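Local coordinates for Lin1840 protein (PDB 4ZOA) that probably hydrolyses terminal, non-reducing beta-D-glucosyl residues to release beta-D-glucose, as a beta-glucosidase of glycosyl hydrolase family 3, at residues H131-S136 / Q185-V190; K232-A237 / G265-D270. The protein carries 1 engineered substitution. All blocks are in the same frame, centred on the assembly; numbering follows the deposited sequence.

Contact 1 of 2, residues H131-S136 / Q185-V190; sequences HHVTFS and QMAACV. With IFM (5-hydroxymethyl-3,4-dihydroxypiperidine), chain C.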
loop_
_atom_site.group_PDB
_atom_site.type_symbol
_atom_site.label_atom_id
_atom_site.label_comp_id
_atom_site.label_asym_id
_atom_site.label_seq_id
_atom_site.Cartn_x
_atom_site.Cartn_y
_atom_site.Cartn_z
ATOM N N HIS A 131 2.229 15.018 -36.669
ATOM C CA HIS A 131 1.496 14.261 -35.656
ATOM C C HIS A 131 0.032 14.669 -35.530
ATOM O O HIS A 131 -0.285 15.828 -35.367
ATOM C CB HIS A 131 2.215 14.348 -34.293
ATOM C CG HIS A 131 3.662 13.969 -34.339
ATOM N ND1 HIS A 131 4.097 12.705 -34.715
ATOM C CD2 HIS A 131 4.770 14.672 -34.035
ATOM C CE1 HIS A 131 5.411 12.656 -34.637
ATOM N NE2 HIS A 131 5.844 13.843 -34.259
ATOM N N HIS A 132 -0.856 13.683 -35.596
ATOM C CA HIS A 132 -2.326 13.898 -35.458
ATOM C C HIS A 132 -2.882 13.723 -34.060
ATOM O O HIS A 132 -3.895 14.350 -33.717
ATOM C CB HIS A 132 -3.083 12.900 -36.299
ATOM C CG HIS A 132 -2.630 12.858 -37.714
ATOM N ND1 HIS A 132 -2.690 11.711 -38.472
ATOM C CD2 HIS A 132 -2.070 13.809 -38.503
ATOM C CE1 HIS A 132 -2.227 11.965 -39.681
ATOM N NE2 HIS A 132 -1.822 13.221 -39.717
ATOM N N VAL A 133 -2.280 12.797 -33.297
ATOM C CA VAL A 133 -2.700 12.454 -31.898
ATOM C C VAL A 133 -1.527 12.542 -30.882
ATOM O O VAL A 133 -0.370 12.211 -31.216
ATOM C CB VAL A 133 -3.291 11.026 -31.822
ATOM C CG1 VAL A 133 -3.924 10.753 -30.453
ATOM C CG2 VAL A 133 -4.315 10.775 -32.920
ATOM N N THR A 134 -1.814 13.012 -29.653
ATOM C CA THR A 134 -0.845 12.875 -28.564
ATOM C C THR A 134 -1.358 11.985 -27.446
ATOM O O THR A 134 -2.519 12.036 -27.098
ATOM C CB THR A 134 -0.348 14.192 -27.960
ATOM O OG1 THR A 134 0.630 13.893 -26.945
ATOM C CG2 THR A 134 -1.533 15.036 -27.397
ATOM N N PHE A 135 -0.461 11.143 -26.936
ATOM C CA PHE A 135 -0.711 10.260 -25.819
ATOM C C PHE A 135 -0.564 11.036 -24.498
ATOM O O PHE A 135 0.295 10.747 -23.690
ATOM C CB PHE A 135 0.243 9.076 -25.894
ATOM C CG PHE A 135 0.061 8.195 -27.121
ATOM C CD1 PHE A 135 -1.200 7.781 -27.518
ATOM C CD2 PHE A 135 1.176 7.721 -27.807
ATOM C CE1 PHE A 135 -1.380 6.957 -28.612
ATOM C CE2 PHE A 135 1.023 6.881 -28.881
ATOM C CZ PHE A 135 -0.259 6.515 -29.310
ATOM N N SER A 136 -1.436 12.036 -24.342
ATOM C CA SER A 136 -1.514 12.973 -23.193
ATOM C C SER A 136 -2.978 13.517 -23.112
ATOM O O SER A 136 -3.636 13.621 -24.156
ATOM C CB SER A 136 -0.494 14.123 -23.374
ATOM O OG SER A 136 -0.668 15.128 -22.374
ATOM N N GLN A 185 -4.136 22.275 -34.039
ATOM C CA GLN A 185 -4.652 21.517 -32.901
ATOM C C GLN A 185 -4.548 20.047 -33.257
ATOM O O GLN A 185 -4.495 19.687 -34.427
ATOM C CB GLN A 185 -6.129 21.849 -32.571
ATOM C CG GLN A 185 -6.528 23.330 -32.432
ATOM C CD GLN A 185 -5.747 24.086 -31.402
ATOM O OE1 GLN A 185 -5.456 25.259 -31.578
ATOM N NE2 GLN A 185 -5.375 23.414 -30.329
ATOM N N MET A 186 -4.556 19.194 -32.244
ATOM C CA MET A 186 -4.484 17.761 -32.432
ATOM C C MET A 186 -5.393 17.041 -31.440
ATOM O O MET A 186 -5.849 17.621 -30.454
ATOM C CB MET A 186 -3.048 17.306 -32.248
ATOM C CG MET A 186 -2.583 17.218 -30.788
ATOM S SD MET A 186 -0.789 17.182 -30.622
ATOM C CE MET A 186 -0.287 15.887 -31.753
ATOM N N ALA A 187 -5.609 15.760 -31.693
ATOM C CA ALA A 187 -6.398 14.897 -30.834
ATOM C C ALA A 187 -5.638 14.544 -29.531
ATOM O O ALA A 187 -4.461 14.254 -29.576
ATOM C CB ALA A 187 -6.776 13.620 -31.577
ATOM N N ALA A 188 -6.331 14.615 -28.387
ATOM C CA ALA A 188 -5.791 14.136 -27.094
ATOM C C ALA A 188 -6.233 12.694 -26.846
ATOM O O ALA A 188 -7.346 12.292 -27.216
ATOM C CB ALA A 188 -6.236 15.041 -25.947
ATOM N N CYS A 189 -5.336 11.911 -26.261
ATOM C CA CYS A 189 -5.625 10.562 -25.771
ATOM C C CYS A 189 -5.413 10.513 -24.271
ATOM O O CYS A 189 -4.286 10.613 -23.791
ATOM C CB CYS A 189 -4.688 9.535 -26.399
ATOM S SG CYS A 189 -4.992 7.796 -25.910
ATOM N N VAL A 190 -6.483 10.313 -23.536
ATOM C CA VAL A 190 -6.444 10.138 -22.056
ATOM C C VAL A 190 -5.745 8.819 -21.713
ATOM O O VAL A 190 -6.064 7.783 -22.302
ATOM C CB VAL A 190 -7.912 10.250 -21.487
ATOM C CG1 VAL A 190 -8.098 9.580 -20.105
ATOM C CG2 VAL A 190 -8.329 11.728 -21.471
HETATM O O4 IFM C . 2.111 6.624 -24.102
HETATM C C4 IFM C . 2.964 5.554 -23.714
HETATM C C3 IFM C . 2.512 4.998 -22.372
HETATM O O3 IFM C . 2.444 6.082 -21.472
HETATM C C2 IFM C . 3.343 3.797 -21.858
HETATM N N IFM C . 3.588 2.799 -22.893
HETATM C C1 IFM C . 3.911 3.298 -24.218
HETATM C C5 IFM C . 2.918 4.376 -24.676
HETATM C C6 IFM C . 3.165 4.806 -26.148
HETATM O O6 IFM C . 4.526 5.108 -26.366
#

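Contact 2 of 2, residues K232-A237 / G265-D270; sequences KLVMTA and GVLISD. With IFM (5-hydroxymethyl-3,4-dihydroxypiperidine), chain C.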
loop_
_atom_site.group_PDB
_atom_site.type_symbol
_atom_site.label_atom_id
_atom_site.label_comp_id
_atom_site.label_asym_id
_atom_site.label_seq_id
_atom_site.Cartn_x
_atom_site.Cartn_y
_atom_site.Cartn_z
ATOM N N LYS A 232 -10.520 12.772 -27.460
ATOM C CA LYS A 232 -10.917 11.956 -28.595
ATOM C C LYS A 232 -10.591 10.497 -28.456
ATOM O O LYS A 232 -11.356 9.668 -28.931
ATOM C CB LYS A 232 -10.282 12.517 -29.871
ATOM C CG LYS A 232 -10.982 13.770 -30.345
ATOM C CD LYS A 232 -12.152 13.337 -31.172
ATOM C CE LYS A 232 -13.057 14.473 -31.568
ATOM N NZ LYS A 232 -14.336 13.775 -31.890
ATOM N N LEU A 233 -9.455 10.186 -27.824
ATOM C CA LEU A 233 -9.073 8.796 -27.492
ATOM C C LEU A 233 -8.907 8.501 -25.979
ATOM O O LEU A 233 -8.774 9.398 -25.127
ATOM C CB LEU A 233 -7.766 8.399 -28.207
ATOM C CG LEU A 233 -7.817 8.435 -29.747
ATOM C CD1 LEU A 233 -7.590 9.849 -30.282
ATOM C CD2 LEU A 233 -6.797 7.480 -30.356
ATOM N N VAL A 234 -8.886 7.209 -25.682
ATOM C CA VAL A 234 -8.541 6.722 -24.367
ATOM C C VAL A 234 -7.584 5.576 -24.584
ATOM O O VAL A 234 -7.780 4.768 -25.526
ATOM C CB VAL A 234 -9.816 6.300 -23.581
ATOM C CG1 VAL A 234 -9.490 5.574 -22.300
ATOM C CG2 VAL A 234 -10.658 7.540 -23.267
ATOM N N MET A 235 -6.541 5.520 -23.747
ATOM C CA MET A 235 -5.575 4.399 -23.770
ATOM C C MET A 235 -5.749 3.454 -22.510
ATOM O O MET A 235 -5.921 3.921 -21.370
ATOM C CB MET A 235 -4.108 4.928 -23.949
ATOM C CG MET A 235 -3.051 3.832 -23.856
ATOM S SD MET A 235 -1.331 4.379 -23.753
ATOM C CE MET A 235 -1.194 5.150 -25.403
ATOM N N THR A 236 -5.696 2.144 -22.717
ATOM C CA THR A 236 -5.859 1.175 -21.630
ATOM C C THR A 236 -4.602 1.200 -20.746
ATOM O O THR A 236 -3.524 1.690 -21.204
ATOM C CB THR A 236 -6.069 -0.271 -22.214
ATOM O OG1 THR A 236 -4.880 -0.786 -22.852
ATOM C CG2 THR A 236 -7.248 -0.323 -23.255
ATOM N N ALA A 237 -4.709 0.663 -19.513
ATOM C CA ALA A 237 -3.606 0.561 -18.613
ATOM C C ALA A 237 -3.017 -0.850 -18.532
ATOM O O ALA A 237 -3.709 -1.843 -18.757
ATOM C CB ALA A 237 -4.050 1.021 -17.250
ATOM N N GLY A 265 -15.230 7.147 -28.563
ATOM C CA GLY A 265 -14.046 7.140 -29.391
ATOM C C GLY A 265 -13.264 5.832 -29.433
ATOM O O GLY A 265 -13.732 4.764 -29.008
ATOM N N VAL A 266 -12.042 5.956 -29.957
ATOM C CA VAL A 266 -11.097 4.863 -30.119
ATOM C C VAL A 266 -10.422 4.554 -28.805
ATOM O O VAL A 266 -9.956 5.424 -28.118
ATOM C CB VAL A 266 -10.000 5.188 -31.114
ATOM C CG1 VAL A 266 -9.014 4.034 -31.160
ATOM C CG2 VAL A 266 -10.595 5.431 -32.501
ATOM N N LEU A 267 -10.433 3.281 -28.476
ATOM C CA LEU A 267 -9.802 2.758 -27.287
ATOM C C LEU A 267 -8.593 2.021 -27.827
ATOM O O LEU A 267 -8.725 1.006 -28.479
ATOM C CB LEU A 267 -10.770 1.857 -26.489
ATOM C CG LEU A 267 -10.152 1.249 -25.217
ATOM C CD1 LEU A 267 -9.655 2.318 -24.251
ATOM C CD2 LEU A 267 -11.040 0.237 -24.557
ATOM N N ILE A 268 -7.438 2.623 -27.648
ATOM C CA ILE A 268 -6.141 2.047 -28.012
ATOM C C ILE A 268 -5.491 1.354 -26.829
ATOM O O ILE A 268 -5.571 1.836 -25.704
ATOM C CB ILE A 268 -5.183 3.132 -28.511
ATOM C CG1 ILE A 268 -3.898 2.468 -29.012
ATOM C CG2 ILE A 268 -4.884 4.233 -27.453
ATOM C CD1 ILE A 268 -2.955 3.419 -29.716
ATOM N N SER A 269 -4.868 0.206 -27.053
ATOM C CA SER A 269 -4.278 -0.538 -25.975
ATOM C C SER A 269 -2.971 0.177 -25.662
ATOM O O SER A 269 -2.426 0.806 -26.519
ATOM C CB SER A 269 -3.975 -1.959 -26.400
ATOM O OG SER A 269 -2.763 -2.017 -27.128
ATOM N N ASP A 270 -2.464 0.076 -24.452
ATOM C CA ASP A 270 -1.062 0.498 -24.280
ATOM C C ASP A 270 -0.150 -0.583 -24.962
ATOM O O ASP A 270 -0.617 -1.649 -25.403
ATOM C CB ASP A 270 -0.763 0.612 -22.804
ATOM C CG ASP A 270 0.399 1.529 -22.467
ATOM O OD1 ASP A 270 1.272 1.773 -23.322
ATOM O OD2 ASP A 270 0.436 1.952 -21.263
HETATM O O4 IFM C . 2.111 6.624 -24.102
HETATM C C4 IFM C . 2.964 5.554 -23.714
HETATM C C3 IFM C . 2.512 4.998 -22.372
HETATM O O3 IFM C . 2.444 6.082 -21.472
HETATM C C2 IFM C . 3.343 3.797 -21.858
HETATM N N IFM C . 3.588 2.799 -22.893
HETATM C C1 IFM C . 3.911 3.298 -24.218
HETATM C C5 IFM C . 2.918 4.376 -24.676
HETATM C C6 IFM C . 3.165 4.806 -26.148
HETATM O O6 IFM C . 4.526 5.108 -26.366
HETATM O O HOH W 1 -11.506 8.818 -31.351
#

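Contact 1 of 2, residues H131-S136 / Q185-V190
Met186 turns its CG between its own backbone N and carbonyl carbon (chi1 77°) and bends again at the sulfur (chi3 -51°), a shape that folds the thioether over the backbone of His131-Thr134. There SD lies 3.9 Å from Thr134 CG2, the two side chains crossing at about a right angle, and the methyl CE reaches 3.6 Å from His131 O. Thr134 can offer its methyl because OG1 sits anti to its backbone N and is engaged by Val92 O.

Underneath, the chains run parallel. Ala187 N donates to His132 O, Thr134 N to Ala187 O at 2.9 Å, and Cys189 N to Thr134 O, also at 2.9 Å. The last N-H leans as well toward Ser136 O, a weak second bond, since the chain has by then left the strand in an inverse gamma turn centred on Phe135.

On the opposite face from Met186 and Thr134, Val133 CG2 meets Ala187 CB at 4.0 Å. Cys189 comes at the rim of the Phe135 ring: CB is 4.1 Å from CD1, and SG is 5.4 Å from the ring centroid, 82° off the normal, a sulfur-aromatic contact made edge-on. The CB of Phe135 approaches O4 of the bound piperidine.

Strand 133-134 is flanked by 187-193 and by 87-90, where Phe88 and Ala90 bond to its backbone. Helix 112-128 packs against Met186 through Ala123, Ala126 and Thr127, whereas Val133 and Cys189 face Leu233 of strand 233-236 inside the barrel.

Contact 2 of 2, residues K232-A237 / G265-D270
Asp270 and Met235 meet beneath the bound 5-hydroxymethyl-3,4-dihydroxypiperidine. Asp270 OD1 accepts a short hydrogen bond, 2.6 Å, from the ring nitrogen N of the ligand. The methionine lies obliquely across the carboxylate, its SD 3.6 Å from Asp270 CG. It starts out extended, with CG anti to the backbone N (chi1 175°), and bends at the sulfur, carrying its CE methyl toward the ligand, 3.8 Å from O4.

The next layer fixes the backbone of the aspartate. Thr236 OG1, set between its own backbone N and carbonyl carbon (chi1 69°), accepts Asp270 N at 3.0 Å and is hydrogen-bonded to Thr247 OG1 as well; this side-chain bond takes over where the backbone pairing stops. Ser269 OG donates to Asp270 O from above the carbonyl plane and is also bonded to Met302 N, tying the aspartate's peptide to the following strand, 301-302.

Behind this lies a parallel ladder: Val234 N to Val266 O, Ile268 N to Val234 O, and Thr236 N to Ile268 O at 3.0 Å. At its start, one water bridges Lys232 O and Val266 N. Met235 CB rests 3.7 Å from Ile268 CG2, on the same face as Leu233 and Val266. On the other face Leu267 CD1 lies 3.8 Å from Val234 CG1 and also touches the methyl of Thr236; both Leu267 and Val234 pack on Leu257 of helix 250-260.

That helix joins the two strands in a beta-alpha-beta crossover, the repeating element of a TIM barrel, and a ligand-binding aspartate near the C-terminal end of its strand is where such a barrel places its active-site pocket.

In the fold
Contact 1 closes before contact 2 opens, and their centres are about 11 Å apart. They form four successive strands of one parallel barrel sheet, 133-134, 187-193, 233-236 and 266-268, all within the family 3 N-terminal domain. The seam between them is the pairing of 187-193 with 233-236, where Val190 probably bonds to both Leu233 and Met235, while the Met235 CE methyl packs 3.4 Å from Phe135 CD1. Both contacts reach the same piperidine at the C-terminal ends of their strands. Thr40, Asp91, Lys191 and His192 are hydrogen-bonded to it as well, consistent with a glucosyl pocket assembled from successive strand ends.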